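Local coordinates for protein fructose-bisphosphate aldolase class I (Thermoproteus tenax, PDB 1W8S) that is a class I aldolase of the DeoC/LacD family, built as a TIM barrel and assembled from several identical subunits, at residues V58-G63 and V73-K78; L77-K82 and A94-E99. The protein carries 2 engineered substitutions. One frame throughout, in Å; residues are numbered along the deposited sequence.

Contact 1. Residues V58-G63 and V73-K78; sequences VVFQRG and VPLILK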
loop_
_atom_site.group_PDB
_atom_site.type_symbol
_atom_site.label_atom_id
_atom_site.label_comp_id
_atom_site.label_asym_id
_atom_site.label_seq_id
_atom_site.Cartn_x
_atom_site.Cartn_y
_atom_site.Cartn_z
ATOM N N VAL E 58 -31.646 1.376 -12.695
ATOM C CA VAL E 58 -31.287 0.312 -11.773
ATOM C C VAL E 58 -29.817 0.495 -11.361
ATOM O O VAL E 58 -29.027 1.055 -12.127
ATOM C CB VAL E 58 -31.474 -1.073 -12.432
ATOM C CG1 VAL E 58 -32.919 -1.373 -12.657
ATOM C CG2 VAL E 58 -30.713 -1.153 -13.776
ATOM N N VAL E 59 -29.464 0.043 -10.158
ATOM C CA VAL E 59 -28.084 0.032 -9.688
ATOM C C VAL E 59 -27.653 -1.444 -9.605
ATOM O O VAL E 59 -28.261 -2.212 -8.856
ATOM C CB VAL E 59 -27.974 0.661 -8.295
ATOM C CG1 VAL E 59 -26.545 0.675 -7.808
ATOM C CG2 VAL E 59 -28.535 2.075 -8.294
ATOM N N PHE E 60 -26.648 -1.837 -10.388
ATOM C CA PHE E 60 -26.116 -3.208 -10.388
ATOM C C PHE E 60 -24.599 -3.166 -10.097
ATOM O O PHE E 60 -23.922 -2.229 -10.501
ATOM C CB PHE E 60 -26.232 -3.869 -11.766
ATOM C CG PHE E 60 -27.634 -4.291 -12.199
ATOM C CD1 PHE E 60 -28.724 -4.322 -11.330
ATOM C CD2 PHE E 60 -27.823 -4.726 -13.510
ATOM C CE1 PHE E 60 -29.956 -4.722 -11.775
ATOM C CE2 PHE E 60 -29.049 -5.147 -13.960
ATOM C CZ PHE E 60 -30.126 -5.144 -13.092
ATOM N N GLN E 61 -24.092 -4.215 -9.451
ATOM C CA GLN E 61 -22.644 -4.517 -9.447
ATOM C C GLN E 61 -22.272 -5.081 -10.809
ATOM O O GLN E 61 -23.123 -5.526 -11.578
ATOM C CB GLN E 61 -22.286 -5.542 -8.370
ATOM C CG GLN E 61 -22.704 -5.209 -6.964
ATOM C CD GLN E 61 -21.775 -4.257 -6.275
ATOM O OE1 GLN E 61 -20.604 -4.085 -6.679
ATOM N NE2 GLN E 61 -22.272 -3.648 -5.208
ATOM N N ARG E 62 -20.980 -5.087 -11.100
ATOM C CA ARG E 62 -20.469 -5.469 -12.404
ATOM C C ARG E 62 -20.872 -6.849 -12.877
ATOM O O ARG E 62 -21.101 -7.028 -14.045
ATOM C CB ARG E 62 -18.946 -5.385 -12.435
ATOM C CG ARG E 62 -18.220 -6.423 -11.539
ATOM C CD ARG E 62 -16.706 -6.538 -11.803
ATOM N NE ARG E 62 -16.432 -6.713 -13.233
ATOM C CZ ARG E 62 -15.331 -6.263 -13.834
ATOM N NH1 ARG E 62 -14.358 -5.687 -13.132
ATOM N NH2 ARG E 62 -15.177 -6.422 -15.132
ATOM N N GLY E 63 -21.011 -7.801 -11.977
ATOM C CA GLY E 63 -21.288 -9.179 -12.387
ATOM C C GLY E 63 -22.727 -9.336 -12.870
ATOM O O GLY E 63 -23.003 -10.039 -13.830
ATOM N N VAL E 73 -33.442 -0.272 -19.211
ATOM C CA VAL E 73 -33.597 0.811 -18.249
ATOM C C VAL E 73 -32.173 1.338 -18.012
ATOM O O VAL E 73 -31.256 0.543 -17.919
ATOM C CB VAL E 73 -34.157 0.235 -16.927
ATOM C CG1 VAL E 73 -34.228 1.272 -15.865
ATOM C CG2 VAL E 73 -35.556 -0.300 -17.163
ATOM N N PRO E 74 -31.962 2.634 -17.906
ATOM C CA PRO E 74 -30.609 3.138 -17.618
ATOM C C PRO E 74 -29.933 2.488 -16.401
ATOM O O PRO E 74 -30.560 2.183 -15.391
ATOM C CB PRO E 74 -30.830 4.623 -17.376
ATOM C CG PRO E 74 -32.092 4.964 -18.109
ATOM C CD PRO E 74 -32.935 3.728 -18.095
ATOM N N LEU E 75 -28.633 2.277 -16.517
ATOM C CA LEU E 75 -27.868 1.531 -15.527
ATOM C C LEU E 75 -26.877 2.453 -14.811
ATOM O O LEU E 75 -26.164 3.192 -15.458
ATOM C CB LEU E 75 -27.109 0.417 -16.228
ATOM C CG LEU E 75 -25.981 -0.262 -15.463
ATOM C CD1 LEU E 75 -26.519 -1.025 -14.284
ATOM C CD2 LEU E 75 -25.209 -1.173 -16.403
ATOM N N ILE E 76 -26.866 2.369 -13.478
ATOM C CA ILE E 76 -25.843 2.926 -12.628
ATOM C C ILE E 76 -25.031 1.727 -12.163
ATOM O O ILE E 76 -25.560 0.825 -11.507
ATOM C CB ILE E 76 -26.450 3.659 -11.452
ATOM C CG1 ILE E 76 -27.393 4.753 -11.954
ATOM C CG2 ILE E 76 -25.354 4.252 -10.560
ATOM C CD1 ILE E 76 -28.053 5.575 -10.844
ATOM N N LEU E 77 -23.768 1.682 -12.574
ATOM C CA LEU E 77 -22.838 0.617 -12.179
ATOM C C LEU E 77 -22.183 0.993 -10.851
ATOM O O LEU E 77 -21.436 1.980 -10.737
ATOM C CB LEU E 77 -21.822 0.385 -13.268
ATOM C CG LEU E 77 -21.020 -0.897 -13.374
ATOM C CD1 LEU E 77 -20.493 -1.357 -12.062
ATOM C CD2 LEU E 77 -21.895 -1.961 -13.968
ATOM N N LYS E 78 -22.557 0.244 -9.816
ATOM C CA LYS E 78 -22.017 0.368 -8.477
ATOM C C LYS E 78 -20.625 -0.250 -8.463
ATOM O O LYS E 78 -20.490 -1.465 -8.637
ATOM C CB LYS E 78 -22.918 -0.417 -7.517
ATOM C CG LYS E 78 -22.472 -0.431 -6.062
ATOM C CD LYS E 78 -22.196 0.932 -5.588
ATOM C CE LYS E 78 -21.988 0.996 -4.064
ATOM N NZ LYS E 78 -21.406 -0.193 -3.488
HETATM O O HOH W 1 -19.303 -3.708 -9.468
#
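Leu75 turns its CG anti to the backbone N (chi1 165°), which carries CD1 across to Phe60, while Phe60 holds its own CG anti to the carbonyl carbon (chi1 -73°) with the ring on the same face of the sheet. The two strands, 58-60 and 75-78, are parallel neighbours in the TIM barrel, joined through helix 62-68 as a beta-alpha-beta unit, and their short axes cross at -28°. Four backbone hydrogen bonds zip them together: Val58 N to Pro74 O, Ile76 N to Val58 O at 2.9 Å, Phe60 N to Ile76 O, and Lys78 N to Phe60 O. A CA-H...O contact from Val59 CA to Ile76 O, 3.2 Å, adds to the pairing.

Val58, Phe60, Leu75 and Leu77 point outward to the helices. Here Leu75 CD1 lies 3.8 Å from Phe60 CB, the two side chains crossing at about a right angle, and Val58 CG2 sits over one face of the Phe60 ring, offset toward its rim. Helix 43-53 covers Val58 and Phe60. On the other face Val59 and Ile76 look into the barrel, with Val59 CG1 3.8 Å from Lys78 CB and its side chain near the bound FBP. Past Lys78 N the direct backbone bonding ends; at Gln61, the N-cap of helix 62-68, a water bridges Arg62 N and Lys78 O, 2.7 Å from each.

Contact 2. Residues L77-K82 and A94-E99; sequences LKLNGK and ANCSVE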
loop_
_atom_site.group_PDB
_atom_site.type_symbol
_atom_site.label_atom_id
_atom_site.label_comp_id
_atom_site.label_asym_id
_atom_site.label_seq_id
_atom_site.Cartn_x
_atom_site.Cartn_y
_atom_site.Cartn_z
ATOM N N LEU E 77 -23.768 1.682 -12.574
ATOM C CA LEU E 77 -22.838 0.617 -12.179
ATOM C C LEU E 77 -22.183 0.993 -10.851
ATOM O O LEU E 77 -21.436 1.980 -10.737
ATOM C CB LEU E 77 -21.822 0.385 -13.268
ATOM C CG LEU E 77 -21.020 -0.897 -13.374
ATOM C CD1 LEU E 77 -20.493 -1.357 -12.062
ATOM C CD2 LEU E 77 -21.895 -1.961 -13.968
ATOM N N LYS E 78 -22.557 0.244 -9.816
ATOM C CA LYS E 78 -22.017 0.368 -8.477
ATOM C C LYS E 78 -20.625 -0.250 -8.463
ATOM O O LYS E 78 -20.490 -1.465 -8.637
ATOM C CB LYS E 78 -22.918 -0.417 -7.517
ATOM C CG LYS E 78 -22.472 -0.431 -6.062
ATOM C CD LYS E 78 -22.196 0.932 -5.588
ATOM C CE LYS E 78 -21.988 0.996 -4.064
ATOM N NZ LYS E 78 -21.406 -0.193 -3.488
ATOM N N LEU E 79 -19.600 0.584 -8.336
ATOM C CA LEU E 79 -18.216 0.158 -8.599
ATOM C C LEU E 79 -17.568 -0.582 -7.441
ATOM O O LEU E 79 -16.732 -1.445 -7.675
ATOM C CB LEU E 79 -17.297 1.332 -8.984
ATOM C CG LEU E 79 -17.709 2.096 -10.235
ATOM C CD1 LEU E 79 -16.984 3.424 -10.234
ATOM C CD2 LEU E 79 -17.364 1.314 -11.461
ATOM N N ASN E 80 -17.908 -0.226 -6.207
ATOM C CA ASN E 80 -17.280 -0.852 -5.061
ATOM C C ASN E 80 -18.261 -1.798 -4.407
ATOM O O ASN E 80 -19.337 -2.020 -4.926
ATOM C CB ASN E 80 -16.595 0.124 -4.074
ATOM C CG ASN E 80 -17.489 1.247 -3.543
ATOM O OD1 ASN E 80 -18.599 1.473 -4.021
ATOM N ND2 ASN E 80 -16.951 2.002 -2.583
ATOM N N GLY E 81 -17.890 -2.390 -3.294
ATOM C CA GLY E 81 -18.803 -3.271 -2.587
ATOM C C GLY E 81 -18.091 -4.007 -1.495
ATOM O O GLY E 81 -16.889 -4.315 -1.598
ATOM N N LYS E 82 -18.804 -4.192 -0.385
ATOM C CA LYS E 82 -18.327 -4.932 0.774
ATOM C C LYS E 82 -19.471 -5.800 1.288
ATOM O O LYS E 82 -20.601 -5.637 0.864
ATOM C CB LYS E 82 -17.845 -3.996 1.885
ATOM C CG LYS E 82 -18.942 -3.124 2.545
ATOM C CD LYS E 82 -18.528 -2.558 3.899
ATOM C CE LYS E 82 -18.760 -3.501 5.047
ATOM N NZ LYS E 82 -20.229 -3.721 5.401
ATOM N N ALA E 94 -13.149 -0.599 -5.006
ATOM C CA ALA E 94 -13.644 -0.819 -6.345
ATOM C C ALA E 94 -13.325 -2.209 -6.810
ATOM O O ALA E 94 -12.209 -2.697 -6.625
ATOM C CB ALA E 94 -13.027 0.207 -7.315
ATOM N N ASN E 95 -14.314 -2.874 -7.385
ATOM C CA ASN E 95 -14.102 -4.158 -8.052
ATOM C C ASN E 95 -14.243 -4.028 -9.569
ATOM O O ASN E 95 -14.234 -5.042 -10.299
ATOM C CB ASN E 95 -15.075 -5.231 -7.534
ATOM C CG ASN E 95 -16.501 -4.850 -7.701
ATOM O OD1 ASN E 95 -17.007 -4.778 -8.821
ATOM N ND2 ASN E 95 -17.180 -4.605 -6.589
ATOM N N CYS E 96 -14.403 -2.797 -10.027
ATOM C CA CYS E 96 -14.659 -2.443 -11.429
ATOM C C CYS E 96 -14.125 -1.058 -11.678
ATOM O O CYS E 96 -14.186 -0.211 -10.773
ATOM C CB CYS E 96 -16.164 -2.442 -11.691
ATOM S SG CYS E 96 -16.678 -2.364 -13.426
ATOM N N SER E 97 -13.649 -0.811 -12.902
ATOM C CA SER E 97 -13.212 0.517 -13.346
ATOM C C SER E 97 -14.334 1.222 -14.052
ATOM O O SER E 97 -15.308 0.582 -14.519
ATOM C CB SER E 97 -12.050 0.422 -14.319
ATOM O OG SER E 97 -12.361 -0.308 -15.478
ATOM N N VAL E 98 -14.214 2.535 -14.162
ATOM C CA VAL E 98 -15.156 3.312 -14.941
ATOM C C VAL E 98 -15.112 2.883 -16.389
ATOM O O VAL E 98 -16.142 2.814 -17.037
ATOM C CB VAL E 98 -14.835 4.810 -14.824
ATOM C CG1 VAL E 98 -15.617 5.625 -15.830
ATOM C CG2 VAL E 98 -15.093 5.268 -13.387
ATOM N N GLU E 99 -13.924 2.607 -16.923
ATOM C CA GLU E 99 -13.837 2.208 -18.339
ATOM C C GLU E 99 -14.658 0.914 -18.581
ATOM O O GLU E 99 -15.368 0.779 -19.586
ATOM C CB GLU E 99 -12.370 2.032 -18.765
ATOM C CG GLU E 99 -12.213 1.474 -20.172
ATOM C CD GLU E 99 -10.769 1.383 -20.680
ATOM O OE1 GLU E 99 -9.882 2.042 -20.131
ATOM O OE2 GLU E 99 -10.582 0.692 -21.682
HETATM O O HOH W 1 -19.303 -3.708 -9.468
HETATM O O HOH W 2 -15.583 -4.663 -4.038
#
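Leu79 reaches along the 94-99 segment and forms the tightly packed half of this contact. Its CG stands anti to the carbonyl carbon (chi1 -60°), and the two methyls divide the work: CD2 lies 3.9 Å from Cys96 CB and close to the carbonyl oxygens of Cys96 and Ser97, whereas CD1 touches Val98 CG2 at 4.1 Å. Helix 120-137 closes over this apolar patch through Ile130. Beside it, Leu77 CD1 meets the sulfur of Cys96 at 4.2 Å.

A single direct hydrogen bond links the two backbones, Asn95 N to Leu79 O, 2.8 Å long with an angle of 164° at the hydrogen.

Beyond it the contact loosens and water takes over. Asn95 serves as the bridge: OD1 lies 2.6 Å from a water that also contacts Lys78 O, and ND2 donates to a second water, 3.0 Å away, that is bound to Gly81 O. Asn80 brings its CB against Ala94 N and CA, its amide being turned off to Thr112 O and Ser92 O. Lys78 NZ bends back to Asn80 O, 3.1 Å away and above the carbonyl plane. Farther out, Asn95 and Ser97 pack against a second subunit.

Ser97 is the N-cap of helix 98-103, and its OG also bonds Glu100. The whole belongs to the C-terminal end of a TIM-barrel strand, where the loop that follows returns alongside it before the next helix.

How the contacts relate
From the N terminus, strand 57-60 runs into helix 62-68 and the chain returns as strand 75-81, so contact 1 closes a beta-alpha-beta unit. The chain then loops out beyond that strand and comes back at 94-99, where contact 2 closes a second excursion, without helix, leading into helix 98-103. The two closures follow one another, overlapping at Leu77 and Lys78, without nesting. They are also joined directly: Arg62 NH1 lies 2.9 Å from Asn95 O, a probable hydrogen bond, while NH2 forms a salt bridge with Glu100. Contacts 1 and 2 share one bridging water, and both border a second subunit.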